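Local coordinates for HmuY protein (Prevotella intermedia, PDB 6R2H) that probably binds heme as a hemophore-like protein of the HmuY family, crystallised here without heme, at residues T3-F8 against D186-K191; P13-W18 against D111-M116; K27-A32 against D64-W69; V85-E90 against M152-A157. One frame throughout, in Å; residues are numbered along the deposited sequence.

How the interactions relate
The first and last strands of the chain, 6-11 and 181-190, pair within the nine-stranded antiparallel sheet in interaction 1, and two strands nearer its middle pair in interaction 4. Both are partly buried and rest on backbone ladders, with side-chain carbons of a lysine or methionine over an aromatic ring. Interaction 2 is also partly buried but works differently: a turn leading into the four-stranded sheet packs on the end of strand 105-115 by a Met-aromatic contact, van der Waals and CH...O contacts. Interaction 3 lies at the surface and is polar, with one hydrogen bond from a glutamine side chain to a backbone carbonyl and a water bridge. Interactions 2 and 3 share the four-stranded sheet. Phe8 of interaction 1 meets Phe28 of interaction 3.

Interaction 1 of 4, residues T3-F8 against D186-K191; sequences TQVKHF and DYKFIK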
# COMPACT_ATOMS: atom_id res chain seq x y z
N THR A 3 -13.49 -3.41 -17.86
CA THR A 3 -14.54 -2.49 -17.48
C THR A 3 -14.23 -1.12 -18.08
O THR A 3 -13.17 -0.93 -18.67
CB THR A 3 -14.73 -2.44 -15.95
OG1 THR A 3 -13.55 -1.93 -15.33
CG2 THR A 3 -15.13 -3.76 -15.34
N GLN A 4 -15.16 -0.16 -17.93
CA GLN A 4 -14.81 1.23 -18.09
C GLN A 4 -13.73 1.56 -17.06
O GLN A 4 -13.34 0.71 -16.26
CB GLN A 4 -16.02 2.15 -17.92
CG GLN A 4 -16.76 2.45 -19.22
CD GLN A 4 -15.94 3.21 -20.24
OE1 GLN A 4 -15.06 4.02 -19.91
NE2 GLN A 4 -16.22 2.96 -21.51
N VAL A 5 -13.26 2.82 -17.09
CA VAL A 5 -12.38 3.36 -16.07
C VAL A 5 -13.22 3.67 -14.83
O VAL A 5 -14.23 4.36 -14.94
CB VAL A 5 -11.66 4.63 -16.57
CG1 VAL A 5 -11.08 5.44 -15.42
CG2 VAL A 5 -10.60 4.29 -17.60
N LYS A 6 -12.79 3.14 -13.68
CA LYS A 6 -13.44 3.42 -12.41
C LYS A 6 -12.52 4.32 -11.58
O LYS A 6 -11.35 4.51 -11.92
CB LYS A 6 -13.81 2.14 -11.65
CG LYS A 6 -14.32 0.95 -12.46
CD LYS A 6 -15.83 0.79 -12.52
CE LYS A 6 -16.32 0.57 -13.93
NZ LYS A 6 -17.53 -0.29 -13.99
N HIS A 7 -13.08 4.89 -10.51
CA HIS A 7 -12.34 5.77 -9.63
C HIS A 7 -12.45 5.29 -8.19
O HIS A 7 -13.47 4.76 -7.77
CB HIS A 7 -12.77 7.23 -9.84
CG HIS A 7 -12.02 8.20 -8.98
ND1 HIS A 7 -10.64 8.29 -8.99
CD2 HIS A 7 -12.45 9.12 -8.09
CE1 HIS A 7 -10.25 9.23 -8.14
NE2 HIS A 7 -11.34 9.76 -7.58
N PHE A 8 -11.34 5.45 -7.45
CA PHE A 8 -11.31 5.21 -6.02
C PHE A 8 -10.59 6.38 -5.35
O PHE A 8 -9.54 6.83 -5.82
CB PHE A 8 -10.55 3.92 -5.69
CG PHE A 8 -10.41 3.71 -4.20
CD1 PHE A 8 -9.41 4.36 -3.49
CD2 PHE A 8 -11.28 2.88 -3.51
CE1 PHE A 8 -9.29 4.19 -2.11
CE2 PHE A 8 -11.15 2.71 -2.14
CZ PHE A 8 -10.17 3.38 -1.44
N ASP A 186 -7.41 5.95 -10.61
CA ASP A 186 -8.34 5.42 -11.59
C ASP A 186 -7.85 4.05 -12.00
O ASP A 186 -6.65 3.78 -11.91
CB ASP A 186 -8.43 6.31 -12.83
CG ASP A 186 -8.83 7.74 -12.53
OD1 ASP A 186 -9.67 7.93 -11.63
OD2 ASP A 186 -8.28 8.65 -13.18
N TYR A 187 -8.78 3.20 -12.46
CA TYR A 187 -8.42 1.83 -12.76
C TYR A 187 -9.42 1.15 -13.69
O TYR A 187 -10.58 1.53 -13.77
CB TYR A 187 -8.33 1.02 -11.48
CG TYR A 187 -9.62 0.80 -10.73
CD1 TYR A 187 -10.12 1.78 -9.88
CD2 TYR A 187 -10.32 -0.40 -10.81
CE1 TYR A 187 -11.27 1.57 -9.15
CE2 TYR A 187 -11.48 -0.62 -10.09
CZ TYR A 187 -11.96 0.37 -9.25
OH TYR A 187 -13.10 0.19 -8.53
N LYS A 188 -8.94 0.10 -14.35
CA LYS A 188 -9.80 -0.78 -15.11
C LYS A 188 -9.66 -2.15 -14.48
O LYS A 188 -8.55 -2.59 -14.19
CB LYS A 188 -9.36 -0.83 -16.58
CG LYS A 188 -9.47 0.48 -17.35
CD LYS A 188 -9.14 0.30 -18.83
CE LYS A 188 -9.12 1.60 -19.60
NZ LYS A 188 -8.67 1.41 -20.99
N PHE A 189 -10.81 -2.81 -14.28
CA PHE A 189 -10.83 -4.16 -13.74
C PHE A 189 -11.07 -5.16 -14.86
O PHE A 189 -11.92 -4.94 -15.72
CB PHE A 189 -11.86 -4.26 -12.61
CG PHE A 189 -11.79 -5.56 -11.85
CD1 PHE A 189 -10.74 -5.82 -10.99
CD2 PHE A 189 -12.77 -6.53 -12.01
CE1 PHE A 189 -10.68 -7.02 -10.31
CE2 PHE A 189 -12.70 -7.74 -11.34
CZ PHE A 189 -11.67 -7.97 -10.46
N ILE A 190 -10.29 -6.25 -14.85
CA ILE A 190 -10.34 -7.26 -15.89
C ILE A 190 -10.70 -8.60 -15.25
O ILE A 190 -9.84 -9.29 -14.71
CB ILE A 190 -9.00 -7.33 -16.64
CG1 ILE A 190 -8.56 -5.94 -17.12
CG2 ILE A 190 -9.05 -8.35 -17.78
CD1 ILE A 190 -7.28 -5.90 -17.91
N LYS A 191 -12.00 -8.94 -15.33
CA LYS A 191 -12.51 -10.13 -14.67
C LYS A 191 -12.10 -11.37 -15.46
O LYS A 191 -12.23 -11.39 -16.68
CB LYS A 191 -14.03 -10.04 -14.53
CG LYS A 191 -14.64 -11.29 -13.92
CD LYS A 191 -15.76 -11.05 -12.93
CE LYS A 191 -15.95 -12.24 -12.01
NZ LYS A 191 -17.38 -12.56 -11.83
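Lys6 lies across the ring of Tyr187, and this pair is part of an antiparallel beta ladder. The ladder joins strand 6-11, an outermost strand of the large sheet, to strand 181-190. CB of Lys6 sits over one face of the Tyr187 ring, 3.8 Å from its centroid and displaced toward the rim. The Lys6 chain then bends and leads away. Tyr187 reaches this place because its CG stands between the backbone N and the carbonyl carbon (chi1 67°), which brings the ring back over the partner strand. Its OH is held by Leu23 O.

Beneath the ring, Lys6 and Tyr187 form a hydrogen-bonded pair. Lys6 N meets Tyr187 O at 2.7 Å and almost straight, at 177°. Tyr187 N returns a bond to Lys6 O. His7 and Asp186 are the next, non-hydrogen-bonded pair, with side chains on the other face of the sheet. Their ring and carboxylate planes are 60° apart, and the bond from His7 ND1 to Asp186 OD1 (2.8 Å) is weak. His7 NE2 has a firmer partner in Glu9. Val5 CG2 rests on Lys188 CE at 3.7 Å, while Lys188 NZ goes on to Leu93 O and Ile96 O.

Thr3 lies in the loop before the strand and is poorly ordered, yet bonds to Phe189 twice. Its N donates to Phe189 O, and its OG1 accepts from Phe189 N at 3.1 Å while donating to Gln4 O.

Interaction 2 of 4, residues P13-W18 against D111-M116; sequences PGYDSW and DIVVDM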
# COMPACT_ATOMS: atom_id res chain seq x y z
N PRO A 13 -6.45 6.55 7.04
CA PRO A 13 -6.30 6.48 8.49
C PRO A 13 -4.84 6.54 8.95
O PRO A 13 -3.94 6.73 8.13
CB PRO A 13 -6.90 5.11 8.83
CG PRO A 13 -6.68 4.27 7.59
CD PRO A 13 -6.80 5.25 6.44
N GLY A 14 -4.62 6.39 10.25
CA GLY A 14 -3.31 6.61 10.86
C GLY A 14 -2.38 5.42 10.66
O GLY A 14 -2.78 4.41 10.10
N TYR A 15 -1.15 5.56 11.18
CA TYR A 15 -0.08 4.58 11.04
C TYR A 15 -0.46 3.18 11.53
O TYR A 15 0.25 2.21 11.26
CB TYR A 15 1.19 5.10 11.71
CG TYR A 15 1.98 5.99 10.79
CD1 TYR A 15 1.66 7.33 10.65
CD2 TYR A 15 3.01 5.47 10.01
CE1 TYR A 15 2.36 8.14 9.78
CE2 TYR A 15 3.72 6.28 9.13
CZ TYR A 15 3.40 7.62 9.01
OH TYR A 15 4.10 8.42 8.15
N ASP A 16 -1.57 3.07 12.25
CA ASP A 16 -1.87 1.76 12.83
C ASP A 16 -2.92 1.03 12.00
O ASP A 16 -3.34 -0.06 12.37
CB ASP A 16 -2.18 1.84 14.33
CG ASP A 16 -3.43 2.62 14.65
OD1 ASP A 16 -3.79 3.52 13.86
OD2 ASP A 16 -4.04 2.32 15.70
N SER A 17 -3.31 1.60 10.85
CA SER A 17 -4.45 1.07 10.13
C SER A 17 -4.18 0.91 8.64
O SER A 17 -3.26 1.52 8.08
CB SER A 17 -5.69 1.89 10.36
OG SER A 17 -5.82 2.23 11.73
N TRP A 18 -5.01 0.07 8.03
CA TRP A 18 -4.99 -0.31 6.63
C TRP A 18 -6.34 0.04 6.01
O TRP A 18 -7.36 0.07 6.69
CB TRP A 18 -4.77 -1.82 6.52
CG TRP A 18 -3.37 -2.29 6.74
CD1 TRP A 18 -2.79 -2.65 7.93
CD2 TRP A 18 -2.36 -2.49 5.73
NE1 TRP A 18 -1.49 -3.05 7.73
CE2 TRP A 18 -1.20 -2.97 6.40
CE3 TRP A 18 -2.31 -2.30 4.34
CZ2 TRP A 18 -0.02 -3.26 5.71
CZ3 TRP A 18 -1.14 -2.60 3.67
CH2 TRP A 18 -0.01 -3.06 4.35
N ASP A 111 8.85 -4.69 7.03
CA ASP A 111 8.37 -4.08 8.27
C ASP A 111 7.68 -2.77 7.92
O ASP A 111 8.13 -2.05 7.03
CB ASP A 111 9.53 -3.79 9.23
CG ASP A 111 10.29 -5.03 9.68
OD1 ASP A 111 9.71 -6.12 9.61
OD2 ASP A 111 11.46 -4.88 10.11
N ILE A 112 6.58 -2.48 8.62
CA ILE A 112 5.89 -1.21 8.49
C ILE A 112 5.95 -0.49 9.84
O ILE A 112 6.16 -1.11 10.88
CB ILE A 112 4.43 -1.38 8.00
CG1 ILE A 112 3.59 -2.23 8.96
CG2 ILE A 112 4.36 -1.88 6.56
CD1 ILE A 112 2.09 -1.99 8.86
N VAL A 113 5.73 0.83 9.80
CA VAL A 113 5.64 1.64 11.00
C VAL A 113 4.18 1.73 11.43
O VAL A 113 3.38 2.31 10.71
CB VAL A 113 6.23 3.04 10.77
CG1 VAL A 113 6.11 3.92 12.00
CG2 VAL A 113 7.69 2.93 10.35
N VAL A 114 3.87 1.21 12.64
CA VAL A 114 2.52 1.24 13.18
C VAL A 114 2.34 2.33 14.23
O VAL A 114 1.20 2.73 14.49
CB VAL A 114 2.00 -0.12 13.68
CG1 VAL A 114 1.79 -1.11 12.55
CG2 VAL A 114 2.88 -0.72 14.76
N ASP A 115 3.43 2.80 14.86
CA ASP A 115 3.33 3.76 15.95
C ASP A 115 4.55 4.68 15.93
O ASP A 115 5.67 4.23 16.20
CB ASP A 115 3.24 3.09 17.32
CG ASP A 115 2.87 4.03 18.46
OD1 ASP A 115 2.99 5.27 18.28
OD2 ASP A 115 2.43 3.53 19.52
N MET A 116 4.32 5.97 15.67
CA MET A 116 5.47 6.86 15.54
C MET A 116 5.45 7.92 16.64
O MET A 116 6.26 8.85 16.63
CB MET A 116 5.58 7.50 14.15
CG MET A 116 4.60 8.60 13.90
SD MET A 116 5.10 9.39 12.36
CE MET A 116 4.05 10.85 12.38
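Tyr15 turns one face of its ring to the sulfur of Met116. SD lies 4.3 Å from the ring centroid, 24° off the normal and displaced toward the rim near CE1. This is a Met-aromatic contact. The Met116 chain is extended beyond CG, and its methyl CE also comes close to CE1. Met116 is poorly ordered, so its exact place is less certain.

On its CD2 side the same ring meets strand 105-115. Val113 O lies at the ring edge, in its plane, 3.3 Å from CD2. Val113 CG1 touches CD2 at 4.0 Å, and the valine branch runs alongside the ring, in the same direction.

Tyr15 belongs to a type I beta turn from Gly14 to Ser17, closed by Ser17 N to Gly14 O. The turn leads into strand 17-21 of the four-stranded sheet. It packs on the end of strand 105-115 in the large sheet, where Val114 and Asp115 both face Gly126 in a classic beta bulge. The backbones approach closely through Val114 CA, whose C-H points at Tyr15 O over 3.1 Å with an angle of 162° at the hydrogen. Tyr15 O also accepts from His74 NE2.

Deeper in, Ile112 CD1 reaches the indole of Trp18, 3.9 Å from NE1 and 4.0 Å from CZ2. Trp18 NE1 is hydrogen-bonded to Glu33 OE1.

Interaction 3 of 4, residues K27-A32 against D64-W69; sequences KFEQQA and DLPKKW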
# COMPACT_ATOMS: atom_id res chain seq x y z
N LYS A 27 -15.54 -1.08 -3.37
CA LYS A 27 -15.78 -0.92 -1.94
C LYS A 27 -14.47 -1.11 -1.19
O LYS A 27 -13.55 -1.76 -1.70
CB LYS A 27 -16.81 -1.94 -1.43
CG LYS A 27 -18.26 -1.70 -1.81
CD LYS A 27 -19.19 -2.85 -1.43
CE LYS A 27 -20.27 -2.46 -0.43
NZ LYS A 27 -20.41 -3.46 0.66
N PHE A 28 -14.38 -0.54 0.02
CA PHE A 28 -13.23 -0.79 0.87
C PHE A 28 -13.64 -0.91 2.33
O PHE A 28 -14.72 -0.49 2.74
CB PHE A 28 -12.13 0.24 0.62
CG PHE A 28 -12.30 1.55 1.32
CD1 PHE A 28 -13.08 2.56 0.78
CD2 PHE A 28 -11.64 1.79 2.53
CE1 PHE A 28 -13.20 3.78 1.44
CE2 PHE A 28 -11.76 3.01 3.18
CZ PHE A 28 -12.54 4.01 2.63
N GLU A 29 -12.75 -1.52 3.12
CA GLU A 29 -12.93 -1.66 4.55
C GLU A 29 -11.65 -1.17 5.23
O GLU A 29 -10.55 -1.37 4.72
CB GLU A 29 -13.19 -3.13 4.89
CG GLU A 29 -14.64 -3.56 4.85
CD GLU A 29 -14.79 -5.06 5.06
OE1 GLU A 29 -15.26 -5.72 4.12
OE2 GLU A 29 -14.44 -5.56 6.15
N GLN A 30 -11.80 -0.54 6.40
CA GLN A 30 -10.67 -0.13 7.20
C GLN A 30 -10.43 -1.17 8.29
O GLN A 30 -11.38 -1.70 8.84
CB GLN A 30 -10.98 1.25 7.79
CG GLN A 30 -10.34 1.49 9.15
CD GLN A 30 -10.21 2.95 9.46
OE1 GLN A 30 -10.39 3.81 8.59
NE2 GLN A 30 -9.90 3.25 10.71
N GLN A 31 -9.16 -1.43 8.63
CA GLN A 31 -8.84 -2.34 9.72
C GLN A 31 -7.44 -2.05 10.26
O GLN A 31 -6.57 -1.67 9.50
CB GLN A 31 -8.97 -3.78 9.21
CG GLN A 31 -8.86 -4.83 10.30
CD GLN A 31 -9.04 -6.22 9.72
OE1 GLN A 31 -8.11 -6.83 9.22
NE2 GLN A 31 -10.27 -6.72 9.77
N ALA A 32 -7.23 -2.23 11.57
CA ALA A 32 -5.92 -2.02 12.19
C ALA A 32 -4.96 -3.10 11.74
O ALA A 32 -5.39 -4.21 11.45
CB ALA A 32 -6.03 -2.04 13.70
N ASP A 64 -8.64 -12.83 10.22
CA ASP A 64 -9.50 -11.72 10.60
C ASP A 64 -9.58 -10.65 9.50
O ASP A 64 -10.36 -9.70 9.63
CB ASP A 64 -9.06 -11.04 11.90
CG ASP A 64 -8.83 -11.97 13.07
OD1 ASP A 64 -7.90 -12.80 12.98
OD2 ASP A 64 -9.55 -11.84 14.07
N LEU A 65 -8.79 -10.80 8.44
CA LEU A 65 -8.72 -9.83 7.36
C LEU A 65 -10.07 -9.74 6.65
O LEU A 65 -10.81 -10.72 6.60
CB LEU A 65 -7.61 -10.23 6.38
CG LEU A 65 -6.19 -9.99 6.90
CD1 LEU A 65 -5.13 -10.20 5.82
CD2 LEU A 65 -6.06 -8.59 7.49
N PRO A 66 -10.46 -8.55 6.12
CA PRO A 66 -11.68 -8.43 5.32
C PRO A 66 -11.76 -9.52 4.25
O PRO A 66 -10.74 -10.06 3.80
CB PRO A 66 -11.58 -7.03 4.71
CG PRO A 66 -10.77 -6.26 5.73
CD PRO A 66 -9.77 -7.26 6.28
N LYS A 67 -13.00 -9.84 3.88
CA LYS A 67 -13.32 -11.08 3.20
C LYS A 67 -12.92 -10.97 1.74
O LYS A 67 -12.39 -11.93 1.17
CB LYS A 67 -14.84 -11.31 3.26
CG LYS A 67 -15.43 -11.68 4.61
CD LYS A 67 -15.03 -13.05 5.11
CE LYS A 67 -15.65 -13.34 6.46
NZ LYS A 67 -14.99 -14.48 7.14
N LYS A 68 -13.21 -9.81 1.15
CA LYS A 68 -13.00 -9.57 -0.27
C LYS A 68 -12.15 -8.32 -0.44
O LYS A 68 -12.61 -7.20 -0.19
CB LYS A 68 -14.35 -9.51 -1.00
CG LYS A 68 -14.94 -10.88 -1.31
CD LYS A 68 -16.37 -10.86 -1.78
CE LYS A 68 -17.07 -12.19 -1.58
NZ LYS A 68 -18.55 -12.04 -1.55
N TRP A 69 -10.90 -8.52 -0.89
CA TRP A 69 -10.02 -7.41 -1.21
C TRP A 69 -8.98 -7.88 -2.22
O TRP A 69 -8.69 -9.06 -2.29
CB TRP A 69 -9.38 -6.82 0.06
CG TRP A 69 -8.44 -7.76 0.77
CD1 TRP A 69 -8.77 -8.79 1.60
CD2 TRP A 69 -7.00 -7.75 0.69
NE1 TRP A 69 -7.64 -9.42 2.06
CE2 TRP A 69 -6.54 -8.80 1.51
CE3 TRP A 69 -6.06 -6.96 0.01
CZ2 TRP A 69 -5.18 -9.08 1.66
CZ3 TRP A 69 -4.72 -7.23 0.17
CH2 TRP A 69 -4.29 -8.28 0.98
O HOH W 1 -15.01 -8.57 5.21
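Gln31 reaches from strand 28-32 to the loop at 64-69 with an extended side chain. From CB the chain runs straight out through CG to the amide, which is then turned across it (chi3 85°), sending NE2 and OE1 to different partners. At the tip of the side chain, Gln31 CD packs on Pro66 CD at 3.7 Å. NE2 donates to the backbone O of Asp64 at 3.0 Å, with an N-H...O angle of 149°. The bond is somewhat bent, and the donor is tilted 35° from the carbonyl plane. OE1 turns to apolar carbon instead, 3.2 Å from Leu65 CD2 and 3.4 Å from Pro66 CD.

Glu29, two residues earlier, covers another part of the same proline. The Glu29 chain and the proline ring pass each other head to tail, with Glu29 OE2 3.5 Å from Pro66 CB. A water links the two segments beside this contact. It donates to Glu29 OE1 and accepts from Lys67 N at 2.7 Å.

Strand 28-32 is an outermost strand of the four-stranded sheet. The loop, which leads from strand 50-56 to strand 71-74, runs alongside it, and Leu65 and Pro66 also touch Tyr20 of the neighbouring strand 17-21.

Interaction 4 of 4, residues V85-E90 against M152-A157; sequences VLMTGE and MGNVFA
Met87 and Phe156 make the close-packed part of this contact. The two side chains run alongside each other. Met87 CB is 3.6 Å from Phe156 CE2, and CG sits over the ring face, 4.0 Å from the centroid. The sulfur is oblique to the ring in a Met-aromatic contact. Val85 CG1 meets the ring at its edge, near CD2. Leu86 and Ala157, whose side chains lie on the other face, form the neighbouring hydrogen-bonded pair, the shorter bond being Ala157 N to Leu86 O at 2.8 Å.

Beyond Met87 the strand ends, and hydrogen bonds carry most of the contact. Val155 O takes two donors, Thr88 N and Thr88 OG1. With chi1 at 80° the hydroxyl turns back over its own backbone, within range of both Val155 O and Glu90 N. It accepts from the latter. Asn154 ND2 donates to Thr88 O at 3.0 Å, with that oxygen in the amide plane. Val155 N donates to Glu90 O, nearly straight at 174°. Exposed Gly89 lies on the loose side and barely touches the partner segment.

The whole is an antiparallel ladder between strands 83-87 and 155-160 that runs on into an ST turn, where the first strand leaves the large sheet of this HmuY-family fold.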
# COMPACT_ATOMS: atom_id res chain seq x y z
N VAL A 85 2.85 -7.44 -9.54
CA VAL A 85 2.73 -6.06 -10.01
C VAL A 85 3.87 -5.75 -10.97
O VAL A 85 5.01 -6.19 -10.76
CB VAL A 85 2.70 -5.06 -8.83
CG1 VAL A 85 2.64 -3.61 -9.30
CG2 VAL A 85 1.57 -5.36 -7.86
N LEU A 86 3.55 -4.98 -12.02
CA LEU A 86 4.54 -4.42 -12.92
C LEU A 86 4.17 -2.96 -13.15
O LEU A 86 3.07 -2.67 -13.61
CB LEU A 86 4.51 -5.18 -14.25
CG LEU A 86 5.31 -4.51 -15.36
CD1 LEU A 86 6.82 -4.69 -15.16
CD2 LEU A 86 4.89 -5.03 -16.73
N MET A 87 5.10 -2.06 -12.84
CA MET A 87 4.97 -0.66 -13.19
C MET A 87 5.30 -0.51 -14.68
O MET A 87 6.46 -0.64 -15.06
CB MET A 87 5.91 0.20 -12.35
CG MET A 87 5.73 1.69 -12.56
SD MET A 87 6.84 2.74 -11.57
CE MET A 87 8.45 2.15 -12.10
N THR A 88 4.29 -0.29 -15.52
CA THR A 88 4.52 -0.24 -16.97
C THR A 88 5.09 1.13 -17.33
O THR A 88 5.22 2.00 -16.46
CB THR A 88 3.23 -0.47 -17.77
OG1 THR A 88 2.51 0.77 -17.77
CG2 THR A 88 2.36 -1.59 -17.23
N GLY A 89 5.38 1.32 -18.63
CA GLY A 89 5.84 2.60 -19.15
C GLY A 89 4.69 3.47 -19.67
O GLY A 89 4.90 4.62 -20.05
N GLU A 90 3.46 2.91 -19.70
CA GLU A 90 2.29 3.64 -20.15
C GLU A 90 1.86 4.63 -19.07
O GLU A 90 1.89 4.31 -17.88
CB GLU A 90 1.17 2.65 -20.47
CG GLU A 90 -0.05 3.28 -21.11
CD GLU A 90 0.28 3.98 -22.41
OE1 GLU A 90 0.55 3.27 -23.41
OE2 GLU A 90 0.28 5.24 -22.41
N MET A 152 3.54 9.05 -8.97
CA MET A 152 4.00 8.68 -10.30
C MET A 152 2.79 8.52 -11.22
O MET A 152 1.71 8.16 -10.77
CB MET A 152 4.80 7.37 -10.27
CG MET A 152 6.13 7.51 -9.55
SD MET A 152 7.35 8.65 -10.25
CE MET A 152 6.68 10.27 -9.87
N GLY A 153 3.02 8.76 -12.52
CA GLY A 153 1.92 8.75 -13.46
C GLY A 153 1.72 7.40 -14.15
O GLY A 153 0.77 7.24 -14.91
N ASN A 154 2.62 6.44 -13.88
CA ASN A 154 2.67 5.21 -14.66
C ASN A 154 1.47 4.34 -14.32
O ASN A 154 1.05 4.28 -13.17
CB ASN A 154 3.91 4.39 -14.33
CG ASN A 154 5.19 5.18 -14.47
OD1 ASN A 154 5.32 6.31 -13.99
ND2 ASN A 154 6.14 4.60 -15.19
N VAL A 155 0.96 3.64 -15.34
CA VAL A 155 -0.06 2.64 -15.11
C VAL A 155 0.62 1.41 -14.52
O VAL A 155 1.62 0.95 -15.06
CB VAL A 155 -0.85 2.30 -16.40
CG1 VAL A 155 -1.85 1.18 -16.15
CG2 VAL A 155 -1.56 3.52 -16.97
N PHE A 156 0.08 0.91 -13.40
CA PHE A 156 0.53 -0.32 -12.80
C PHE A 156 -0.36 -1.46 -13.28
O PHE A 156 -1.58 -1.35 -13.26
CB PHE A 156 0.48 -0.22 -11.27
CG PHE A 156 1.51 0.71 -10.68
CD1 PHE A 156 1.30 2.08 -10.68
CD2 PHE A 156 2.69 0.20 -10.15
CE1 PHE A 156 2.26 2.93 -10.14
CE2 PHE A 156 3.65 1.06 -9.62
CZ PHE A 156 3.43 2.41 -9.62
N ALA A 157 0.26 -2.57 -13.70
CA ALA A 157 -0.44 -3.79 -14.07
C ALA A 157 -0.37 -4.78 -12.92
O ALA A 157 0.69 -4.95 -12.32
CB ALA A 157 0.21 -4.37 -15.31